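PDB 5AEG: alpha-glucosidase YIHQ from Escherichia coli, which hydrolyses sulfoquinovosyl diacylglycerides, and simpler sulfoquinovosides such as sulfoquinovosyl glycerol, to release sulfoquinovose for sulfoglycolysis. Local coordinates for residues His114-Pro125 with Pro210-Lys221. Numbering follows the deposited sequence.
Sequences HNRIWLRLAAQP and PEYHELALWEDK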
loop_
_atom_site.group_PDB
_atom_site.type_symbol
_atom_site.label_atom_id
_atom_site.label_comp_id
_atom_site.label_asym_id
_atom_site.label_seq_id
_atom_site.Cartn_x
_atom_site.Cartn_y
_atom_site.Cartn_z
ATOM N N HIS A 114 -9.501 -20.245 -23.668
ATOM C CA HIS A 114 -8.103 -19.845 -23.721
ATOM C C HIS A 114 -7.965 -18.757 -22.658
ATOM O O HIS A 114 -8.083 -17.571 -22.944
ATOM C CB HIS A 114 -7.691 -19.356 -25.095
ATOM C CG HIS A 114 -7.454 -20.474 -26.055
ATOM N ND1 HIS A 114 -7.857 -20.422 -27.367
ATOM C CD2 HIS A 114 -6.892 -21.690 -25.883
ATOM C CE1 HIS A 114 -7.530 -21.550 -27.974
ATOM N NE2 HIS A 114 -6.911 -22.321 -27.106
ATOM N N ASN A 115 -7.759 -19.205 -21.418
ATOM C CA ASN A 115 -7.676 -18.288 -20.251
ATOM C C ASN A 115 -6.265 -17.882 -19.797
ATOM O O ASN A 115 -6.035 -17.608 -18.597
ATOM C CB ASN A 115 -8.440 -18.915 -19.105
ATOM C CG ASN A 115 -7.770 -20.150 -18.544
ATOM O OD1 ASN A 115 -6.878 -20.790 -19.148
ATOM N ND2 ASN A 115 -8.131 -20.450 -17.314
ATOM N N ARG A 116 -5.328 -17.887 -20.725
ATOM C CA ARG A 116 -3.956 -17.412 -20.539
ATOM C C ARG A 116 -3.558 -16.466 -21.694
ATOM O O ARG A 116 -3.914 -16.720 -22.877
ATOM C CB ARG A 116 -2.940 -18.532 -20.470
ATOM C CG ARG A 116 -3.171 -19.531 -19.327
ATOM C CD ARG A 116 -2.723 -18.942 -17.986
ATOM N NE ARG A 116 -3.019 -19.792 -16.812
ATOM C CZ ARG A 116 -4.160 -19.806 -16.102
ATOM N NH1 ARG A 116 -5.209 -19.085 -16.399
ATOM N NH2 ARG A 116 -4.249 -20.640 -15.085
ATOM N N ILE A 117 -2.918 -15.355 -21.337
ATOM C CA ILE A 117 -2.386 -14.444 -22.302
ATOM C C ILE A 117 -0.950 -14.139 -21.823
ATOM O O ILE A 117 -0.686 -13.927 -20.605
ATOM C CB ILE A 117 -3.209 -13.124 -22.418
ATOM C CG1 ILE A 117 -4.568 -13.278 -23.068
ATOM C CG2 ILE A 117 -2.322 -12.003 -23.031
ATOM C CD1 ILE A 117 -5.588 -12.177 -22.654
ATOM N N TRP A 118 -0.013 -14.082 -22.757
ATOM C CA TRP A 118 1.317 -13.490 -22.517
ATOM C C TRP A 118 1.555 -12.441 -23.570
ATOM O O TRP A 118 1.497 -12.762 -24.778
ATOM C CB TRP A 118 2.425 -14.504 -22.596
ATOM C CG TRP A 118 2.385 -15.666 -21.673
ATOM C CD1 TRP A 118 3.220 -15.855 -20.553
ATOM C CD2 TRP A 118 1.529 -16.831 -21.725
ATOM N NE1 TRP A 118 2.901 -17.031 -19.942
ATOM C CE2 TRP A 118 1.897 -17.669 -20.630
ATOM C CE3 TRP A 118 0.537 -17.268 -22.590
ATOM C CZ2 TRP A 118 1.318 -18.902 -20.410
ATOM C CZ3 TRP A 118 -0.057 -18.466 -22.353
ATOM C CH2 TRP A 118 0.340 -19.292 -21.266
ATOM N N LEU A 119 1.794 -11.180 -23.167
ATOM C CA LEU A 119 2.025 -10.107 -24.085
ATOM C C LEU A 119 3.335 -9.463 -23.784
ATOM O O LEU A 119 3.570 -9.114 -22.625
ATOM C CB LEU A 119 0.901 -9.101 -23.947
ATOM C CG LEU A 119 1.037 -7.797 -24.756
ATOM C CD1 LEU A 119 0.787 -8.023 -26.265
ATOM C CD2 LEU A 119 0.035 -6.765 -24.257
ATOM N N ARG A 120 4.194 -9.314 -24.805
ATOM C CA ARG A 120 5.458 -8.590 -24.688
ATOM C C ARG A 120 5.356 -7.153 -25.195
ATOM O O ARG A 120 4.882 -6.830 -26.322
ATOM C CB ARG A 120 6.670 -9.325 -25.312
ATOM C CG ARG A 120 6.851 -10.747 -24.871
ATOM C CD ARG A 120 8.065 -11.403 -25.445
ATOM N NE ARG A 120 8.300 -12.656 -24.767
ATOM C CZ ARG A 120 9.308 -13.466 -25.090
ATOM N NH1 ARG A 120 10.115 -13.166 -26.080
ATOM N NH2 ARG A 120 9.502 -14.580 -24.441
ATOM N N LEU A 121 5.824 -6.263 -24.340
ATOM C CA LEU A 121 6.031 -4.903 -24.629
ATOM C C LEU A 121 7.496 -4.627 -24.909
ATOM O O LEU A 121 8.396 -5.113 -24.242
ATOM C CB LEU A 121 5.551 -3.987 -23.475
ATOM C CG LEU A 121 4.126 -4.204 -22.974
ATOM C CD1 LEU A 121 3.861 -3.211 -21.847
ATOM C CD2 LEU A 121 3.115 -4.005 -24.065
ATOM N N ALA A 122 7.776 -3.843 -25.948
ATOM C CA ALA A 122 9.146 -3.566 -26.284
ATOM C C ALA A 122 9.764 -2.731 -25.061
ATOM O O ALA A 122 9.060 -1.953 -24.449
ATOM C CB ALA A 122 9.217 -2.732 -27.552
ATOM N N ALA A 123 11.030 -2.912 -24.823
ATOM C CA ALA A 123 11.774 -2.121 -23.880
ATOM C C ALA A 123 13.201 -1.912 -24.256
ATOM O O ALA A 123 13.707 -2.623 -25.100
ATOM C CB ALA A 123 11.746 -2.848 -22.522
ATOM N N GLN A 124 13.905 -1.054 -23.490
ATOM C CA GLN A 124 15.373 -0.875 -23.647
ATOM C C GLN A 124 16.120 -1.359 -22.435
ATOM O O GLN A 124 15.621 -1.226 -21.318
ATOM C CB GLN A 124 15.751 0.583 -23.859
ATOM C CG GLN A 124 15.066 1.293 -25.030
ATOM C CD GLN A 124 15.099 2.852 -24.871
ATOM O OE1 GLN A 124 15.173 3.467 -23.706
ATOM N NE2 GLN A 124 15.044 3.515 -26.014
ATOM N N PRO A 125 17.321 -1.899 -22.610
ATOM C CA PRO A 125 18.048 -2.426 -21.491
ATOM C C PRO A 125 18.262 -1.445 -20.339
ATOM O O PRO A 125 18.291 -1.884 -19.227
ATOM C CB PRO A 125 19.398 -2.839 -22.093
ATOM C CG PRO A 125 19.035 -3.192 -23.493
ATOM C CD PRO A 125 18.058 -2.150 -23.878
ATOM N N PRO A 210 16.171 -7.831 -20.953
ATOM C CA PRO A 210 16.637 -6.494 -21.378
ATOM C C PRO A 210 15.848 -5.843 -22.480
ATOM O O PRO A 210 15.722 -4.605 -22.477
ATOM C CB PRO A 210 18.130 -6.723 -21.758
ATOM C CG PRO A 210 18.503 -7.963 -21.063
ATOM C CD PRO A 210 17.252 -8.816 -20.917
ATOM N N GLU A 211 15.274 -6.629 -23.413
ATOM C CA GLU A 211 14.542 -6.041 -24.593
ATOM C C GLU A 211 13.020 -6.005 -24.551
ATOM O O GLU A 211 12.370 -5.478 -25.436
ATOM C CB GLU A 211 14.991 -6.739 -25.909
ATOM C CG GLU A 211 16.514 -6.678 -26.177
ATOM C CD GLU A 211 17.034 -5.251 -26.494
ATOM O OE1 GLU A 211 16.238 -4.362 -26.906
ATOM O OE2 GLU A 211 18.254 -4.965 -26.261
ATOM N N TYR A 212 12.407 -6.546 -23.506
ATOM C CA TYR A 212 10.995 -6.517 -23.442
ATOM C C TYR A 212 10.491 -6.773 -21.986
ATOM O O TYR A 212 11.140 -7.412 -21.192
ATOM C CB TYR A 212 10.357 -7.567 -24.412
ATOM C CG TYR A 212 10.812 -8.944 -24.119
ATOM C CD1 TYR A 212 10.120 -9.720 -23.151
ATOM C CD2 TYR A 212 11.938 -9.493 -24.731
ATOM C CE1 TYR A 212 10.546 -10.972 -22.821
ATOM C CE2 TYR A 212 12.381 -10.791 -24.414
ATOM C CZ TYR A 212 11.636 -11.515 -23.459
ATOM O OH TYR A 212 11.959 -12.727 -23.048
ATOM N N HIS A 213 9.331 -6.244 -21.732
ATOM C CA HIS A 213 8.567 -6.598 -20.499
ATOM C C HIS A 213 7.564 -7.678 -20.900
ATOM O O HIS A 213 6.975 -7.568 -21.984
ATOM C CB HIS A 213 7.809 -5.392 -20.034
ATOM C CG HIS A 213 8.672 -4.180 -19.843
ATOM N ND1 HIS A 213 9.939 -4.231 -19.321
ATOM C CD2 HIS A 213 8.440 -2.893 -20.146
ATOM C CE1 HIS A 213 10.442 -3.022 -19.279
ATOM N NE2 HIS A 213 9.557 -2.186 -19.792
ATOM N N GLU A 214 7.319 -8.664 -20.069
ATOM C CA GLU A 214 6.306 -9.665 -20.461
ATOM C C GLU A 214 5.275 -9.680 -19.376
ATOM O O GLU A 214 5.601 -9.929 -18.171
ATOM C CB GLU A 214 6.932 -11.053 -20.576
ATOM C CG GLU A 214 5.884 -12.110 -21.070
ATOM C CD GLU A 214 6.530 -13.404 -21.480
ATOM O OE1 GLU A 214 6.816 -14.216 -20.576
ATOM O OE2 GLU A 214 6.825 -13.601 -22.670
ATOM N N LEU A 215 4.044 -9.444 -19.776
ATOM C CA LEU A 215 2.899 -9.386 -18.922
ATOM C C LEU A 215 2.062 -10.637 -19.144
ATOM O O LEU A 215 1.501 -10.837 -20.260
ATOM C CB LEU A 215 2.095 -8.179 -19.250
ATOM C CG LEU A 215 2.841 -6.829 -19.376
ATOM C CD1 LEU A 215 1.790 -5.752 -19.541
ATOM C CD2 LEU A 215 3.686 -6.544 -18.199
ATOM N N ALA A 216 1.961 -11.445 -18.109
ATOM C CA ALA A 216 1.158 -12.654 -18.099
ATOM C C ALA A 216 -0.154 -12.434 -17.366
ATOM O O ALA A 216 -0.167 -11.911 -16.226
ATOM C CB ALA A 216 1.920 -13.805 -17.534
ATOM N N LEU A 217 -1.271 -12.783 -18.030
ATOM C CA LEU A 217 -2.576 -12.676 -17.435
ATOM C C LEU A 217 -3.290 -14.039 -17.421
ATOM O O LEU A 217 -3.217 -14.812 -18.401
ATOM C CB LEU A 217 -3.504 -11.679 -18.158
ATOM C CG LEU A 217 -3.108 -10.236 -18.286
ATOM C CD1 LEU A 217 -2.289 -10.035 -19.500
ATOM C CD2 LEU A 217 -4.354 -9.389 -18.337
ATOM N N TRP A 218 -4.008 -14.310 -16.334
ATOM C CA TRP A 218 -4.854 -15.503 -16.244
ATOM C C TRP A 218 -6.265 -15.124 -16.607
ATOM O O TRP A 218 -7.194 -15.173 -15.784
ATOM C CB TRP A 218 -4.785 -16.123 -14.866
ATOM C CG TRP A 218 -3.472 -16.745 -14.620
ATOM C CD1 TRP A 218 -2.357 -16.572 -15.352
ATOM C CD2 TRP A 218 -3.087 -17.546 -13.479
ATOM N NE1 TRP A 218 -1.333 -17.314 -14.839
ATOM C CE2 TRP A 218 -1.748 -17.879 -13.652
ATOM C CE3 TRP A 218 -3.776 -18.063 -12.377
ATOM C CZ2 TRP A 218 -1.059 -18.708 -12.753
ATOM C CZ3 TRP A 218 -3.083 -18.873 -11.459
ATOM C CH2 TRP A 218 -1.755 -19.195 -11.665
ATOM N N GLU A 219 -6.451 -14.685 -17.836
ATOM C CA GLU A 219 -7.771 -14.360 -18.340
ATOM C C GLU A 219 -7.709 -14.465 -19.882
ATOM O O GLU A 219 -6.635 -14.577 -20.461
ATOM C CB GLU A 219 -8.237 -12.973 -17.924
ATOM C CG GLU A 219 -9.738 -12.838 -17.779
ATOM C CD GLU A 219 -10.205 -11.662 -16.963
ATOM O OE1 GLU A 219 -9.420 -10.991 -16.209
ATOM O OE2 GLU A 219 -11.418 -11.388 -17.074
ATOM N N ASP A 220 -8.890 -14.550 -20.482
ATOM C CA ASP A 220 -9.061 -14.576 -21.922
ATOM C C ASP A 220 -9.176 -13.260 -22.575
ATOM O O ASP A 220 -9.274 -13.190 -23.827
ATOM C CB ASP A 220 -10.365 -15.373 -22.206
ATOM C CG ASP A 220 -11.597 -14.634 -21.683
ATOM O OD1 ASP A 220 -11.728 -14.481 -20.456
ATOM O OD2 ASP A 220 -12.368 -14.077 -22.473
ATOM N N LYS A 221 -9.131 -12.163 -21.803
ATOM C CA LYS A 221 -9.167 -10.841 -22.367
ATOM C C LYS A 221 -8.280 -9.941 -21.540
ATOM O O LYS A 221 -7.980 -10.244 -20.374
ATOM C CB LYS A 221 -10.594 -10.320 -22.354
ATOM C CG LYS A 221 -11.184 -9.934 -20.987
ATOM C CD LYS A 221 -12.725 -9.884 -20.960
ATOM C CE LYS A 221 -13.325 -8.658 -20.271
ATOM N NZ LYS A 221 -13.030 -8.455 -18.819
#
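Arg120 fits into the angle between Tyr212 and Glu214. Its chain runs extended from CG to NE across one face of the phenol ring. CD sits over that face, 3.8 Å from the centroid of the Tyr212 ring, and the guanidinium plane lies 8° from parallel to it. At the guanidinium edge, Arg120 NE gives a straight bond of 2.7 Å to Glu214 OE2, met on the anti side and tilted out of the carboxylate plane. With an alanine in place of Arg120, Glu214 would probably lose its partner across the strands and Tyr212 the group stacked on its ring.

A second flat pair lies at the other end of the strand pair. Arg116, bent at chi2 (-77°), lays its guanidinium on the indole of Trp218, with CZ 3.6 Å from the centroid of the five-membered ring. Asn115 O and Asp59 also hold this guanidinium.

Strands 116-122 and 212-217 pair antiparallel, with backbone bonds at Ile117/Leu217, Leu119/Leu215 and Leu121/His213. On the face of Leu119, Ile117 CG2 meets Leu217 CD1 and Leu121 CD1 meets Leu215 CD1, both at 4.0 Å. Strand 221-228 packs on this largely apolar face, as in a beta-sandwich. Further along it, Ala123 CB makes a CH-pi contact over the His213 ring, 3.7 Å from its centroid.

On the opposite face, stack and NE bond together probably fix the turn of the Arg120 guanidinium.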